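Local coordinates for Mll2253 protein (Mesorhizobium loti, PDB 3Q63) that is of unknown function but belongs to the AHA1 family, whose Bet v 1-like fold is consistent with binding a small hydrophobic ligand or a partner protein, at residues T77-H82 / D88-V93. Residues are numbered along the deposited sequence; the frame is centred on the assembly and turned at random.
Sequences TWNLAH and DLRSVV
With chi1 at -178° W78 turns its indole, and with chi1 at -173° L89 turns its isobutyl group, so that the two meet on the face where the backbone register puts both, in the antiparallel hairpin that joins strands 73-77 and 92-100 of the Bet v 1-like sheet. There L89 CD2 meets the indole at its edge, 3.8 Å from W78 CD1, while V93 CG2 comes to 3.6 Å from W78 CE3. A broad ring suits this site because it can touch both branched aliphatic chains at once, and W128 meets it as well. W78 NE1 hydrogen-bonds to W57 O of the second subunit, so an alanine in place of W78 would probably open a gap beside L89 and V93 and leave that carbonyl without its donor. S91, small and polar, sets OG in the plane of the W78 carbonyl, on a lone pair at 2.8 Å from W78 O, and S91 OG is hydrogen-bonded to Q110 NE2 as well. Between the backbones, W78 N donates to S91 O, and L80 N gives L89 O a straighter bond (164°). Nearer the turn, an aspartate suits because its carboxylate can accept a backbone N-H, H82 N lying 3.0 Å from D88 OD1 on the anti side.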
ATOM      1  N   THR B  77      10.751  12.406   6.488  1.00 15.50           N
ATOM      2  CA  THR B  77      10.601  11.194   7.288  1.00 15.24           C
ATOM      3  C   THR B  77       9.558  10.312   6.626  1.00 14.85           C
ATOM      4  O   THR B  77       8.686  10.787   5.894  1.00 13.10           O
ATOM      5  CB  THR B  77      10.123  11.490   8.738  1.00 15.12           C
ATOM      6  OG1 THR B  77       8.965  12.333   8.689  1.00 17.85           O
ATOM      7  CG2 THR B  77      11.222  12.165   9.559  1.00 14.99           C
ATOM      8  N   TRP B  78       9.663   9.023   6.913  1.00 13.82           N
ATOM      9  CA  TRP B  78       8.797   7.998   6.355  1.00 14.30           C
ATOM     10  C   TRP B  78       8.633   7.029   7.519  1.00 14.61           C
ATOM     11  O   TRP B  78       9.390   6.063   7.648  1.00 15.94           O
ATOM     12  CB  TRP B  78       9.544   7.371   5.182  1.00 14.32           C
ATOM     13  CG  TRP B  78       8.852   6.319   4.422  1.00 16.02           C
ATOM     14  CD1 TRP B  78       8.622   5.029   4.816  1.00 15.13           C
ATOM     15  CD2 TRP B  78       8.397   6.415   3.072  1.00 17.26           C
ATOM     16  NE1 TRP B  78       8.060   4.318   3.784  1.00 15.95           N
ATOM     17  CE2 TRP B  78       7.912   5.146   2.703  1.00 17.14           C
ATOM     18  CE3 TRP B  78       8.357   7.456   2.136  1.00 17.98           C
ATOM     19  CZ2 TRP B  78       7.392   4.886   1.433  1.00 19.86           C
ATOM     20  CZ3 TRP B  78       7.840   7.199   0.870  1.00 20.37           C
ATOM     21  CH2 TRP B  78       7.364   5.922   0.531  1.00 20.21           C
ATOM     22  N   ASN B  79       7.646   7.311   8.370  1.00 14.62           N
ATOM     23  CA  ASN B  79       7.403   6.530   9.583  1.00 15.38           C
ATOM     24  C   ASN B  79       6.039   5.911   9.752  1.00 18.37           C
ATOM     25  O   ASN B  79       5.053   6.342   9.158  1.00 16.79           O
ATOM     26  CB  ASN B  79       7.613   7.395  10.821  1.00 14.10           C
ATOM     27  CG  ASN B  79       8.949   8.093  10.838  1.00 18.70           C
ATOM     28  OD1 ASN B  79       9.923   7.643  10.227  1.00 16.51           O
ATOM     29  ND2 ASN B  79       9.013   9.195  11.571  1.00 18.36           N
ATOM     30  N   LEU B  80       5.986   4.920  10.630  1.00 18.90           N
ATOM     31  CA  LEU B  80       4.734   4.256  10.940  1.00 21.75           C
ATOM     32  C   LEU B  80       4.872   3.703  12.359  1.00 21.29           C
ATOM     33  O   LEU B  80       5.671   2.801  12.610  1.00 22.85           O
ATOM     34  CB  LEU B  80       4.480   3.153   9.908  1.00 22.24           C
ATOM     35  CG  LEU B  80       3.092   2.534   9.851  1.00 26.38           C
ATOM     36  CD1 LEU B  80       2.736   2.184   8.412  1.00 27.05           C
ATOM     37  CD2 LEU B  80       3.068   1.307  10.736  1.00 24.71           C
ATOM     38  N   ALA B  81       4.122   4.279  13.292  1.00 21.25           N
ATOM     39  CA  ALA B  81       4.171   3.836  14.678  1.00 21.78           C
ATOM     40  C   ALA B  81       3.353   2.560  14.837  1.00 21.58           C
ATOM     41  O   ALA B  81       2.158   2.536  14.535  1.00 21.97           O
ATOM     42  CB  ALA B  81       3.633   4.925  15.599  1.00 23.05           C
ATOM     43  N   HIS B  82       3.999   1.495  15.298  1.00 21.72           N
ATOM     44  CA  HIS B  82       3.311   0.218  15.480  1.00 24.15           C
ATOM     45  C   HIS B  82       3.837  -0.484  16.722  1.00 26.08           C
ATOM     46  O   HIS B  82       5.026  -0.415  17.038  1.00 23.74           O
ATOM     47  CB  HIS B  82       3.507  -0.671  14.245  1.00 21.98           C
ATOM     48  CG  HIS B  82       2.533  -1.806  14.142  1.00 22.99           C
ATOM     49  ND1 HIS B  82       2.629  -2.950  14.907  1.00 21.66           N
ATOM     50  CD2 HIS B  82       1.465  -1.991  13.328  1.00 19.69           C
ATOM     51  CE1 HIS B  82       1.670  -3.793  14.563  1.00 22.30           C
ATOM     52  NE2 HIS B  82       0.950  -3.234  13.606  1.00 21.23           N
ATOM     53  N   ASP B  88       7.129  -1.193  13.361  1.00 28.60           N
ATOM     54  CA  ASP B  88       7.349   0.160  13.865  1.00 28.87           C
ATOM     55  C   ASP B  88       8.481   0.794  13.049  1.00 28.64           C
ATOM     56  O   ASP B  88       9.646   0.741  13.437  1.00 31.72           O
ATOM     57  CB  ASP B  88       7.718   0.099  15.346  1.00 30.36           C
ATOM     58  CG  ASP B  88       7.791   1.466  15.989  1.00 32.53           C
ATOM     59  OD1 ASP B  88       6.802   2.222  15.902  1.00 29.75           O
ATOM     60  OD2 ASP B  88       8.839   1.776  16.592  1.00 35.49           O
ATOM     61  N   LEU B  89       8.124   1.402  11.925  1.00 26.39           N
ATOM     62  CA  LEU B  89       9.103   2.001  11.020  1.00 24.91           C
ATOM     63  C   LEU B  89       9.450   3.452  11.298  1.00 23.88           C
ATOM     64  O   LEU B  89       8.581   4.289  11.520  1.00 24.25           O
ATOM     65  CB  LEU B  89       8.605   1.865   9.577  1.00 24.52           C
ATOM     66  CG  LEU B  89       9.518   2.256   8.410  1.00 26.40           C
ATOM     67  CD1 LEU B  89      10.808   1.443   8.449  1.00 25.51           C
ATOM     68  CD2 LEU B  89       8.778   2.006   7.104  1.00 23.85           C
ATOM     69  N   ARG B  90      10.744   3.738  11.273  1.00 23.39           N
ATOM     70  CA  ARG B  90      11.254   5.081  11.494  1.00 24.02           C
ATOM     71  C   ARG B  90      12.390   5.249  10.491  1.00 22.57           C
ATOM     72  O   ARG B  90      13.450   4.625  10.620  1.00 18.85           O
ATOM     73  CB  ARG B  90      11.780   5.209  12.920  1.00 28.65           C
ATOM     74  CG  ARG B  90      12.280   6.586  13.274  1.00 34.07           C
ATOM     75  CD  ARG B  90      12.767   6.619  14.709  1.00 38.96           C
ATOM     76  NE  ARG B  90      13.242   7.947  15.089  1.00 43.79           N
ATOM     77  CZ  ARG B  90      14.316   8.536  14.570  1.00 44.77           C
ATOM     78  NH1 ARG B  90      14.666   9.746  14.976  1.00 44.20           N
ATOM     79  NH2 ARG B  90      15.044   7.909  13.652  1.00 46.43           N
ATOM     80  N   SER B  91      12.178   6.083   9.481  1.00 19.26           N
ATOM     81  CA  SER B  91      13.213   6.246   8.469  1.00 18.74           C
ATOM     82  C   SER B  91      13.187   7.598   7.781  1.00 17.85           C
ATOM     83  O   SER B  91      12.232   8.371   7.910  1.00 17.23           O
ATOM     84  CB  SER B  91      13.061   5.152   7.414  1.00 19.90           C
ATOM     85  OG  SER B  91      11.882   5.359   6.653  1.00 23.22           O
ATOM     86  N   VAL B  92      14.251   7.864   7.036  1.00 16.74           N
ATOM     87  CA  VAL B  92      14.377   9.102   6.289  1.00 15.93           C
ATOM     88  C   VAL B  92      14.608   8.771   4.820  1.00 16.22           C
ATOM     89  O   VAL B  92      15.492   7.982   4.483  1.00 17.68           O
ATOM     90  CB  VAL B  92      15.569   9.958   6.779  1.00 13.67           C
ATOM     91  CG1 VAL B  92      15.715  11.189   5.899  1.00 12.50           C
ATOM     92  CG2 VAL B  92      15.353  10.365   8.222  1.00 15.25           C
ATOM     93  N   VAL B  93      13.802   9.375   3.957  1.00 14.35           N
ATOM     94  CA  VAL B  93      13.914   9.180   2.524  1.00 15.11           C
ATOM     95  C   VAL B  93      14.501  10.462   1.940  1.00 15.71           C
ATOM     96  O   VAL B  93      13.955  11.540   2.160  1.00 14.06           O
ATOM     97  CB  VAL B  93      12.525   8.931   1.870  1.00 14.11           C
ATOM     98  CG1 VAL B  93      12.652   8.968   0.350  1.00 15.00           C
ATOM     99  CG2 VAL B  93      11.963   7.575   2.308  1.00 14.82           C
TER